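Local coordinates for protein carbohydrate binding family 6 (PDB 5A8C) that probably releases arabinose from arabinose-containing polysaccharides as an alpha-L-arabinofuranosidase of glycoside hydrolase family 43, built on a five-bladed beta-propeller, at residues D77-W82 against V301-M306; E87-K92 against F113-G118; P143-N148 against R186-G191; K221-Y226 against G312-V317. All coordinates share one frame; numbering follows the deposited sequence.

Interaction 1 of 4, residues D77-W82 against V301-M306; sequences DDLKNW and VCIDQM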
# COMPACT_ATOMS: atom_id res chain seq x y z
N ASP A 77 -10.80 1.45 -17.12
CA ASP A 77 -10.03 1.56 -18.36
C ASP A 77 -9.98 2.95 -18.91
O ASP A 77 -9.42 3.14 -19.98
CB ASP A 77 -10.46 0.58 -19.47
CG ASP A 77 -11.73 0.93 -20.12
OD1 ASP A 77 -12.36 1.90 -19.69
OD2 ASP A 77 -12.06 0.21 -21.11
N ASP A 78 -10.53 3.91 -18.20
CA ASP A 78 -10.65 5.26 -18.72
C ASP A 78 -10.47 6.36 -17.71
O ASP A 78 -10.55 7.54 -18.06
CB ASP A 78 -11.99 5.47 -19.50
CG ASP A 78 -13.22 5.41 -18.64
OD1 ASP A 78 -13.12 5.18 -17.42
OD2 ASP A 78 -14.31 5.59 -19.19
N LEU A 79 -10.21 6.00 -16.42
CA LEU A 79 -10.10 6.95 -15.38
C LEU A 79 -11.38 7.81 -15.18
O LEU A 79 -11.28 8.90 -14.61
CB LEU A 79 -8.84 7.84 -15.53
CG LEU A 79 -7.48 7.08 -15.43
CD1 LEU A 79 -6.35 7.95 -15.97
CD2 LEU A 79 -7.16 6.62 -14.04
N LYS A 80 -12.51 7.26 -15.56
CA LYS A 80 -13.81 7.90 -15.42
C LYS A 80 -14.82 6.96 -14.81
O LYS A 80 -15.57 7.37 -13.87
CB LYS A 80 -14.28 8.48 -16.74
CG LYS A 80 -13.37 9.56 -17.33
CD LYS A 80 -13.80 10.05 -18.72
CE LYS A 80 -12.74 10.96 -19.34
NZ LYS A 80 -11.45 10.24 -19.59
N ASN A 81 -14.98 5.76 -15.38
CA ASN A 81 -15.93 4.76 -14.92
C ASN A 81 -15.14 3.77 -14.10
O ASN A 81 -14.24 3.12 -14.66
CB ASN A 81 -16.66 4.10 -16.13
CG ASN A 81 -17.89 3.29 -15.68
OD1 ASN A 81 -17.90 2.69 -14.64
ND2 ASN A 81 -18.93 3.26 -16.50
N TRP A 82 -15.49 3.64 -12.84
CA TRP A 82 -14.88 2.69 -11.94
C TRP A 82 -15.81 1.52 -11.72
O TRP A 82 -16.96 1.71 -11.28
CB TRP A 82 -14.50 3.37 -10.61
CG TRP A 82 -13.43 4.40 -10.78
CD1 TRP A 82 -13.58 5.71 -11.04
CD2 TRP A 82 -12.02 4.16 -10.80
NE1 TRP A 82 -12.37 6.31 -11.23
CE2 TRP A 82 -11.38 5.39 -11.03
CE3 TRP A 82 -11.22 3.02 -10.56
CZ2 TRP A 82 -9.97 5.52 -11.07
CZ3 TRP A 82 -9.83 3.15 -10.60
CH2 TRP A 82 -9.24 4.39 -10.85
N VAL A 301 -10.88 5.78 -0.97
CA VAL A 301 -9.78 5.91 -1.92
C VAL A 301 -9.87 7.21 -2.70
O VAL A 301 -10.94 7.72 -3.03
CB VAL A 301 -9.73 4.68 -2.82
CG1 VAL A 301 -10.98 4.54 -3.69
CG2 VAL A 301 -8.49 4.61 -3.69
N CYS A 302 -8.70 7.72 -3.11
CA CYS A 302 -8.49 8.90 -3.92
C CYS A 302 -7.40 8.63 -4.96
O CYS A 302 -6.55 7.77 -4.74
CB CYS A 302 -8.10 10.11 -3.07
SG CYS A 302 -9.29 10.68 -1.86
N ILE A 303 -7.38 9.45 -5.99
CA ILE A 303 -6.34 9.38 -7.02
C ILE A 303 -6.02 10.77 -7.51
O ILE A 303 -6.94 11.57 -7.76
CB ILE A 303 -6.72 8.40 -8.15
CG1 ILE A 303 -5.56 8.20 -9.12
CG2 ILE A 303 -8.01 8.84 -8.87
CD1 ILE A 303 -5.80 7.06 -10.11
N ASP A 304 -4.74 11.06 -7.73
CA ASP A 304 -4.29 12.30 -8.34
C ASP A 304 -3.07 12.06 -9.20
O ASP A 304 -2.33 11.10 -8.97
CB ASP A 304 -4.08 13.43 -7.33
CG ASP A 304 -5.41 14.20 -7.04
OD1 ASP A 304 -5.97 14.76 -8.02
OD2 ASP A 304 -5.87 14.21 -5.87
N GLN A 305 -2.85 12.91 -10.16
CA GLN A 305 -1.66 12.82 -10.99
C GLN A 305 -0.38 13.22 -10.25
O GLN A 305 -0.39 14.10 -9.37
CB GLN A 305 -1.83 13.66 -12.27
CG GLN A 305 -0.86 13.25 -13.38
CD GLN A 305 -1.22 13.75 -14.79
OE1 GLN A 305 -2.22 14.40 -15.02
NE2 GLN A 305 -0.38 13.40 -15.74
N MET A 306 0.72 12.58 -10.64
CA MET A 306 2.05 12.83 -10.07
C MET A 306 2.97 13.19 -11.23
O MET A 306 2.89 12.56 -12.29
CB MET A 306 2.52 11.55 -9.37
CG MET A 306 3.77 11.74 -8.50
SD MET A 306 4.51 10.19 -7.98
CE MET A 306 5.59 9.87 -9.34
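Ile303 holds CG1 opposite its backbone nitrogen (chi1 -173°) and runs on extended, which carries its CD1 methyl off strand 300-306 toward the loop of residues 77-82. Leu79 swings CG away from its own carbonyl carbon (chi1 -64°) and brings a methyl to the same place. The two meet methyl to methyl, Leu79 CD2 lying 4.2 Å from Ile303 CD1, and the side chains cross at about a right angle. Trp82 arrives at that same Ile303 methyl: its CH2 stands 4.4 Å from Ile303 CD1, which sits at the rim of the indole, close to the ring plane.

Asp78 helps to shape the loop: its OD1 takes Asn81 N on its syn side in a nearly straight 2.8 Å bond, an Asx motif, and Lys80 N from above the carboxylate plane at 2.9 Å, an Asx turn, bracing the backbone between Leu79 and Trp82. Leu49 of strand 48-56 touches both Leu79 and Ile303, tying the contact to the first sheet. The result is a small, purely apolar joint where the first and last sheets in the chain meet, as at the ring closure of a beta-propeller.

Interaction 2 of 4, residues E87-K92 against F113-G118; sequences EVFNAK and FYLYYG
Leu115 and Tyr117 of strand 112-118 meet Val88 and Phe89 of strand 83-90 where two successive blades of the five-bladed propeller lie side by side. The strands belong to different sheets: the axes of 87-90 and 113-118 come no nearer than 10.0 Å, and their directions differ by 57°, which leaves the joining to side chains.

Leu115 makes the first contact with strand 83-90. With CG set opposite the backbone nitrogen (chi1 -174°), it sends CD2 across to the side chain of Phe89, where Leu115 CD2 is 3.8 Å from Phe89 CB. The same methyl reaches Val88 more loosely, Leu115 CD2 standing 4.4 Å from Val88 CG2. Tyr116 looks elsewhere, and its hydroxyl bonds to the carbonyl of Met194.

Tyr117 then carries the aromatic contact. The hydroxyl at its far end is tied to Asp138 OD2, a second hold on the ring. Phe89 approaches one face of this ring with its CE2 and CZ atoms; the centroids are 4.6 Å apart and the planes stand at 46°. Just beyond Phe89 its strand gives way to helix 91-94, with Asn90 at the N-cap: Asn90 OD1 accepts from Arg93 N. All four side chains that touch are buried. Phe89 CZ is 3.5 Å from Tyr117 CE1, while Phe89 CE2 sits over the centre of the tyrosine ring, 3.5 Å above its plane.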
# COMPACT_ATOMS: atom_id res chain seq x y z
N GLU A 87 -15.17 -7.56 -2.72
CA GLU A 87 -14.07 -7.97 -1.89
C GLU A 87 -13.51 -9.25 -2.46
O GLU A 87 -14.17 -10.25 -2.52
CB GLU A 87 -14.45 -8.04 -0.41
CG GLU A 87 -14.45 -6.67 0.30
CD GLU A 87 -15.55 -5.78 -0.20
OE1 GLU A 87 -16.73 -6.12 0.03
OE2 GLU A 87 -15.26 -4.73 -0.79
N VAL A 88 -12.23 -9.20 -2.86
CA VAL A 88 -11.56 -10.24 -3.61
C VAL A 88 -10.71 -11.17 -2.76
O VAL A 88 -10.26 -12.19 -3.26
CB VAL A 88 -10.71 -9.62 -4.76
CG1 VAL A 88 -11.59 -8.84 -5.71
CG2 VAL A 88 -9.56 -8.75 -4.20
N PHE A 89 -10.55 -10.83 -1.48
CA PHE A 89 -9.82 -11.64 -0.53
C PHE A 89 -10.42 -11.38 0.82
O PHE A 89 -10.58 -10.23 1.20
CB PHE A 89 -8.30 -11.30 -0.49
CG PHE A 89 -7.51 -12.06 0.51
CD1 PHE A 89 -7.30 -13.42 0.36
CD2 PHE A 89 -7.04 -11.44 1.65
CE1 PHE A 89 -6.58 -14.13 1.30
CE2 PHE A 89 -6.30 -12.15 2.59
CZ PHE A 89 -6.10 -13.49 2.42
N ASN A 90 -10.64 -12.46 1.60
CA ASN A 90 -11.14 -12.38 2.96
C ASN A 90 -10.22 -13.25 3.80
O ASN A 90 -10.11 -14.42 3.49
CB ASN A 90 -12.61 -12.84 3.02
CG ASN A 90 -13.15 -12.89 4.42
OD1 ASN A 90 -12.69 -13.66 5.24
ND2 ASN A 90 -14.10 -12.04 4.71
N ALA A 91 -9.55 -12.69 4.78
CA ALA A 91 -8.50 -13.47 5.47
C ALA A 91 -9.02 -14.73 6.12
O ALA A 91 -8.41 -15.78 6.01
CB ALA A 91 -7.78 -12.59 6.46
N LYS A 92 -10.16 -14.66 6.80
CA LYS A 92 -10.69 -15.87 7.46
C LYS A 92 -11.14 -16.93 6.48
O LYS A 92 -11.01 -18.11 6.72
CB LYS A 92 -11.80 -15.51 8.39
CG LYS A 92 -11.36 -14.83 9.67
CD LYS A 92 -12.48 -14.58 10.64
CE LYS A 92 -12.04 -13.91 11.93
NZ LYS A 92 -13.13 -13.95 12.94
N PHE A 113 -1.45 -13.13 -10.04
CA PHE A 113 -1.59 -11.98 -9.19
C PHE A 113 -1.28 -12.38 -7.75
O PHE A 113 -1.84 -13.35 -7.25
CB PHE A 113 -3.01 -11.41 -9.29
CG PHE A 113 -3.34 -10.93 -10.69
CD1 PHE A 113 -3.76 -11.84 -11.64
CD2 PHE A 113 -3.09 -9.64 -11.04
CE1 PHE A 113 -3.96 -11.44 -12.96
CE2 PHE A 113 -3.31 -9.22 -12.37
CZ PHE A 113 -3.72 -10.16 -13.31
N TYR A 114 -0.38 -11.61 -7.14
CA TYR A 114 0.08 -11.86 -5.78
C TYR A 114 -0.31 -10.67 -4.94
O TYR A 114 0.05 -9.52 -5.25
CB TYR A 114 1.62 -12.04 -5.76
CG TYR A 114 2.02 -13.21 -6.60
CD1 TYR A 114 2.04 -14.50 -6.06
CD2 TYR A 114 2.38 -13.07 -7.94
CE1 TYR A 114 2.33 -15.59 -6.84
CE2 TYR A 114 2.69 -14.17 -8.72
CZ TYR A 114 2.70 -15.43 -8.15
OH TYR A 114 3.06 -16.48 -8.96
N LEU A 115 -1.12 -10.93 -3.91
CA LEU A 115 -1.71 -9.93 -3.05
C LEU A 115 -1.18 -10.17 -1.64
O LEU A 115 -1.56 -11.12 -0.98
CB LEU A 115 -3.23 -10.10 -3.12
CG LEU A 115 -4.08 -9.08 -2.40
CD1 LEU A 115 -3.96 -7.70 -3.05
CD2 LEU A 115 -5.56 -9.51 -2.45
N TYR A 116 -0.29 -9.29 -1.21
CA TYR A 116 0.33 -9.41 0.12
C TYR A 116 -0.47 -8.59 1.10
O TYR A 116 -1.07 -7.56 0.70
CB TYR A 116 1.80 -8.93 0.06
CG TYR A 116 2.59 -9.70 -0.94
CD1 TYR A 116 2.65 -9.32 -2.27
CD2 TYR A 116 3.30 -10.84 -0.55
CE1 TYR A 116 3.32 -10.07 -3.22
CE2 TYR A 116 4.00 -11.58 -1.49
CZ TYR A 116 4.01 -11.22 -2.80
OH TYR A 116 4.65 -11.94 -3.76
N TYR A 117 -0.53 -9.00 2.35
CA TYR A 117 -1.41 -8.34 3.31
C TYR A 117 -0.88 -8.52 4.70
O TYR A 117 -0.16 -9.48 5.03
CB TYR A 117 -2.84 -8.94 3.22
CG TYR A 117 -2.92 -10.42 3.54
CD1 TYR A 117 -2.67 -11.38 2.56
CD2 TYR A 117 -3.27 -10.85 4.81
CE1 TYR A 117 -2.72 -12.75 2.87
CE2 TYR A 117 -3.34 -12.20 5.11
CZ TYR A 117 -3.07 -13.16 4.16
OH TYR A 117 -3.20 -14.48 4.50
N GLY A 118 -1.21 -7.57 5.58
CA GLY A 118 -0.81 -7.67 6.99
C GLY A 118 -1.91 -8.23 7.83
O GLY A 118 -3.03 -7.68 7.87

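Interaction 3 of 4, residues P143-N148 against R186-G191; sequences PLVSWN and RVIKLG
Val145 and Ile188 slide past one another in opposite directions, touching through a methyl of each, CG2 in both: Val145 CG2 lies 4.2 Å from Ile188 CG2. The valine presents this methyl because CG1 takes the place opposite the backbone nitrogen (chi1 176°), leaving CG2 beside that nitrogen. In Ile188 the long branch claims the equivalent place (chi1 -165°), and CG2, wedged between nitrogen and carbonyl carbon, becomes the touching methyl.

The second pair is made of leucines. Leu144 points toward strand 185-190 and reaches it with CD2, whereas Leu190 starts off to the side of the loop and only its branched end turns in, so that Leu144 CD2 is 4.2 Å from Leu190 CD2. Both pairs meet at ordinary van der Waals distance, methyl against methyl, and the contact is wholly apolar.

Leu144 and Val145 form a classic beta bulge opposite Ile124, consistent with both pointing toward strand 185-190. Just beyond them the loop bends in an ST turn, Ser146 OG accepting from Asn148 N at 3.0 Å.

The bulge lies against strand 124-129, the last of the second sheet, while strand 185-190 belongs to the third, placing the contact at the joint between two blades. Thr197 of strand 197-198 touches all four residues, and Val145 also packs on Met175 and Phe177 of strand 173-178. Ala201 of strand 200-204 lies against Ile188.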
# COMPACT_ATOMS: atom_id res chain seq x y z
N PRO A 143 2.29 -17.34 8.03
CA PRO A 143 2.74 -16.11 7.35
C PRO A 143 3.96 -16.34 6.48
O PRO A 143 4.87 -17.10 6.83
CB PRO A 143 3.00 -15.15 8.48
CG PRO A 143 3.01 -15.93 9.71
CD PRO A 143 2.28 -17.20 9.49
N LEU A 144 4.03 -15.59 5.41
CA LEU A 144 5.19 -15.51 4.56
C LEU A 144 6.36 -14.87 5.33
O LEU A 144 7.52 -15.29 5.19
CB LEU A 144 4.86 -14.74 3.30
CG LEU A 144 6.01 -14.51 2.33
CD1 LEU A 144 6.60 -15.81 1.82
CD2 LEU A 144 5.53 -13.68 1.14
N VAL A 145 6.06 -13.81 6.08
CA VAL A 145 7.04 -13.13 6.91
C VAL A 145 6.45 -12.99 8.31
O VAL A 145 5.29 -12.59 8.46
CB VAL A 145 7.39 -11.73 6.33
CG1 VAL A 145 8.34 -11.00 7.27
CG2 VAL A 145 8.02 -11.86 4.94
N SER A 146 7.23 -13.38 9.32
CA SER A 146 6.75 -13.44 10.70
C SER A 146 7.85 -12.80 11.57
O SER A 146 8.95 -12.48 11.11
CB SER A 146 6.54 -14.93 11.14
OG SER A 146 7.76 -15.56 11.42
N TRP A 147 7.51 -12.68 12.85
CA TRP A 147 8.48 -12.23 13.82
C TRP A 147 9.73 -13.12 13.86
O TRP A 147 10.78 -12.67 14.32
CB TRP A 147 7.86 -12.20 15.22
CG TRP A 147 6.95 -11.10 15.36
CD1 TRP A 147 5.59 -11.13 15.51
CD2 TRP A 147 7.33 -9.74 15.39
NE1 TRP A 147 5.09 -9.85 15.60
CE2 TRP A 147 6.15 -8.97 15.54
CE3 TRP A 147 8.56 -9.09 15.32
CZ2 TRP A 147 6.18 -7.60 15.63
CZ3 TRP A 147 8.58 -7.72 15.39
CH2 TRP A 147 7.40 -7.00 15.56
N ASN A 148 9.59 -14.39 13.45
CA ASN A 148 10.72 -15.31 13.49
C ASN A 148 11.49 -15.42 12.18
O ASN A 148 12.47 -16.16 12.14
CB ASN A 148 10.19 -16.67 13.95
CG ASN A 148 9.78 -16.67 15.41
OD1 ASN A 148 10.43 -16.02 16.24
ND2 ASN A 148 8.70 -17.38 15.73
N ARG A 186 12.22 -3.05 7.22
CA ARG A 186 12.91 -4.25 6.80
C ARG A 186 12.65 -4.50 5.33
O ARG A 186 11.62 -4.09 4.79
CB ARG A 186 12.45 -5.46 7.61
CG ARG A 186 12.72 -5.37 9.10
CD ARG A 186 14.20 -5.45 9.46
NE ARG A 186 14.44 -5.37 10.90
CZ ARG A 186 14.52 -4.25 11.60
NH1 ARG A 186 14.40 -3.08 11.02
NH2 ARG A 186 14.77 -4.30 12.91
N VAL A 187 13.58 -5.17 4.67
CA VAL A 187 13.39 -5.63 3.31
C VAL A 187 13.95 -7.03 3.19
O VAL A 187 15.04 -7.33 3.69
CB VAL A 187 13.98 -4.65 2.26
CG1 VAL A 187 15.48 -4.37 2.48
CG2 VAL A 187 13.71 -5.11 0.86
N ILE A 188 13.21 -7.91 2.54
CA ILE A 188 13.63 -9.29 2.33
C ILE A 188 13.41 -9.68 0.88
O ILE A 188 12.44 -9.24 0.24
CB ILE A 188 12.91 -10.25 3.28
CG1 ILE A 188 13.59 -11.65 3.33
CG2 ILE A 188 11.41 -10.35 2.98
CD1 ILE A 188 13.13 -12.49 4.50
N LYS A 189 14.31 -10.47 0.32
CA LYS A 189 14.09 -11.05 -0.99
C LYS A 189 13.00 -12.09 -0.99
O LYS A 189 12.87 -12.87 -0.06
CB LYS A 189 15.40 -11.67 -1.50
CG LYS A 189 16.44 -10.65 -1.77
CD LYS A 189 17.74 -11.28 -2.31
CE LYS A 189 18.45 -12.29 -1.38
NZ LYS A 189 18.93 -11.70 -0.09
N LEU A 190 12.19 -12.08 -2.06
CA LEU A 190 11.25 -13.15 -2.34
C LEU A 190 11.75 -14.01 -3.47
O LEU A 190 12.40 -13.52 -4.40
CB LEU A 190 9.86 -12.61 -2.70
CG LEU A 190 9.21 -11.65 -1.69
CD1 LEU A 190 7.82 -11.30 -2.15
CD2 LEU A 190 9.23 -12.21 -0.30
N GLY A 191 11.42 -15.30 -3.43
CA GLY A 191 11.71 -16.15 -4.55
C GLY A 191 10.91 -15.78 -5.78
O GLY A 191 9.89 -15.07 -5.71

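Interaction 4 of 4, residues K221-Y226 against G312-V317; sequences KYYFSY and GTIKQV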
# COMPACT_ATOMS: atom_id res chain seq x y z
N LYS A 221 16.51 5.07 -10.98
CA LYS A 221 16.47 5.41 -9.59
C LYS A 221 15.42 4.60 -8.87
O LYS A 221 14.32 4.35 -9.40
CB LYS A 221 16.22 6.92 -9.37
CG LYS A 221 17.32 7.84 -9.79
CD LYS A 221 18.53 7.82 -8.86
CE LYS A 221 19.56 8.88 -9.25
NZ LYS A 221 20.73 8.88 -8.33
N TYR A 222 15.73 4.23 -7.63
CA TYR A 222 14.82 3.57 -6.71
C TYR A 222 14.24 4.62 -5.79
O TYR A 222 14.96 5.48 -5.27
CB TYR A 222 15.57 2.52 -5.88
CG TYR A 222 16.12 1.40 -6.72
CD1 TYR A 222 17.42 1.50 -7.28
CD2 TYR A 222 15.41 0.23 -6.94
CE1 TYR A 222 17.93 0.48 -8.02
CE2 TYR A 222 15.97 -0.82 -7.68
CZ TYR A 222 17.25 -0.70 -8.20
OH TYR A 222 17.83 -1.71 -8.91
N TYR A 223 12.90 4.56 -5.59
CA TYR A 223 12.17 5.52 -4.78
C TYR A 223 11.54 4.78 -3.63
O TYR A 223 10.63 3.97 -3.83
CB TYR A 223 11.05 6.17 -5.62
CG TYR A 223 11.57 7.04 -6.76
CD1 TYR A 223 12.01 6.46 -7.94
CD2 TYR A 223 11.57 8.41 -6.66
CE1 TYR A 223 12.50 7.24 -8.99
CE2 TYR A 223 12.04 9.23 -7.71
CZ TYR A 223 12.51 8.63 -8.83
OH TYR A 223 12.99 9.37 -9.91
N PHE A 224 12.03 5.02 -2.40
CA PHE A 224 11.43 4.46 -1.21
C PHE A 224 10.51 5.54 -0.63
O PHE A 224 10.97 6.59 -0.20
CB PHE A 224 12.49 4.08 -0.16
CG PHE A 224 11.85 3.51 1.07
CD1 PHE A 224 11.55 2.15 1.13
CD2 PHE A 224 11.51 4.29 2.15
CE1 PHE A 224 10.94 1.63 2.25
CE2 PHE A 224 10.87 3.75 3.25
CZ PHE A 224 10.59 2.41 3.29
N SER A 225 9.21 5.29 -0.71
CA SER A 225 8.21 6.23 -0.19
C SER A 225 7.47 5.61 0.99
O SER A 225 7.46 4.38 1.14
CB SER A 225 7.30 6.72 -1.30
OG SER A 225 6.61 5.66 -1.93
N TYR A 226 6.89 6.44 1.82
CA TYR A 226 6.38 5.97 3.09
C TYR A 226 5.52 7.02 3.74
O TYR A 226 5.59 8.22 3.36
CB TYR A 226 7.52 5.59 4.03
CG TYR A 226 8.46 6.72 4.39
CD1 TYR A 226 9.48 7.12 3.52
CD2 TYR A 226 8.33 7.41 5.58
CE1 TYR A 226 10.34 8.14 3.86
CE2 TYR A 226 9.19 8.44 5.94
CZ TYR A 226 10.21 8.81 5.07
OH TYR A 226 11.15 9.78 5.41
N GLY A 312 14.68 14.12 -11.55
CA GLY A 312 14.15 12.86 -11.09
C GLY A 312 13.44 12.91 -9.77
O GLY A 312 12.82 11.92 -9.38
N THR A 313 13.55 14.02 -9.04
CA THR A 313 12.75 14.18 -7.84
C THR A 313 11.28 14.26 -8.27
O THR A 313 10.92 14.48 -9.44
CB THR A 313 13.17 15.38 -7.02
OG1 THR A 313 13.10 16.57 -7.78
CG2 THR A 313 14.61 15.17 -6.52
N ILE A 314 10.41 14.03 -7.29
CA ILE A 314 8.96 14.04 -7.48
C ILE A 314 8.40 15.37 -7.00
O ILE A 314 8.66 15.79 -5.87
CB ILE A 314 8.31 12.85 -6.74
CG1 ILE A 314 8.81 11.55 -7.34
CG2 ILE A 314 6.80 12.96 -6.81
CD1 ILE A 314 8.42 10.32 -6.55
N LYS A 315 7.61 16.02 -7.86
CA LYS A 315 6.91 17.24 -7.42
C LYS A 315 5.83 16.89 -6.44
O LYS A 315 5.16 15.88 -6.55
CB LYS A 315 6.18 17.98 -8.54
CG LYS A 315 7.10 18.56 -9.56
CD LYS A 315 6.33 19.38 -10.60
CE LYS A 315 6.75 19.05 -12.05
NZ LYS A 315 5.81 19.44 -13.15
N GLN A 316 5.67 17.73 -5.45
CA GLN A 316 4.61 17.48 -4.49
C GLN A 316 3.24 17.45 -5.21
O GLN A 316 2.91 18.33 -6.00
CB GLN A 316 4.61 18.54 -3.41
CG GLN A 316 3.60 18.25 -2.32
CD GLN A 316 3.83 19.10 -1.15
OE1 GLN A 316 4.98 19.30 -0.67
NE2 GLN A 316 2.76 19.65 -0.67
N VAL A 317 2.45 16.41 -4.90
CA VAL A 317 1.13 16.23 -5.48
C VAL A 317 0.18 17.24 -4.92
O VAL A 317 0.23 17.59 -3.72
CB VAL A 317 0.66 14.78 -5.18
CG1 VAL A 317 -0.82 14.54 -5.58
CG2 VAL A 317 1.54 13.76 -5.91
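The fourth blade of the propeller is met here by the tail of the chain that follows the last strand of the fifth: Tyr223, on strand 221-228, reaches Gly312 and Ile314 in the loop beyond strand 300-306. At its centre is a short hydrogen bond, Tyr223 OH donating to Gly312 O at 2.6 Å. The carbonyl oxygen lies at the edge of the phenol, in the plane of the ring. Relative to the carbonyl, the hydroxyl stands off the axis, with a C=O...donor angle of 133° and a tilt of 17° from the carbonyl plane. The oxygen also comes close to the ring itself, with Tyr223 CE2 3.3 Å from Gly312 O.

Gly312 has a positive phi of 91°, a backbone shape suited to glycine, and a bare CA lets the main chain run right beside the tyrosine hydroxyl. Two residues on, Ile314 adds an apolar contact nearer the CB end of the same ring, at CD2. Its CG1 is turned away from the carbonyl carbon and the extended chain delivers CD1 obliquely to the ring, with Ile314 CD1 3.7 Å from Tyr223 CD2. The tyrosine is thus held at its polar end by a bond and along one side by a methyl.

Tyr223 stacks on His216 of strand 212-218 and touches Met241 of strand 237-242, the two strands that flank its own. The latter strand also grips the tail directly, Tyr239 OH bonding to Ile314 N, while farther along Val317 packs on Leu256 of strand 250-256.

The four contacts are spread round the propeller and join one blade to the next. Interactions 1 and 4 touch, since the strand of interaction 1 packs against the tail of interaction 4: Met306 CG lies 3.7 Å from Ile314 CG2. Interactions 2 and 3 touch too, through Tyr116, whose OH is 3.6 Å from Leu190 CD1. Interactions 1 and 3 lie on opposite sides of the chain's centre, their own centres about 32 Å apart, as do interactions 2 and 4, about 27 Å apart. The bound calcium ion is about 10 Å from the side chain of Tyr117 in interaction 2 and about 14 Å from those of Leu190 and Tyr223.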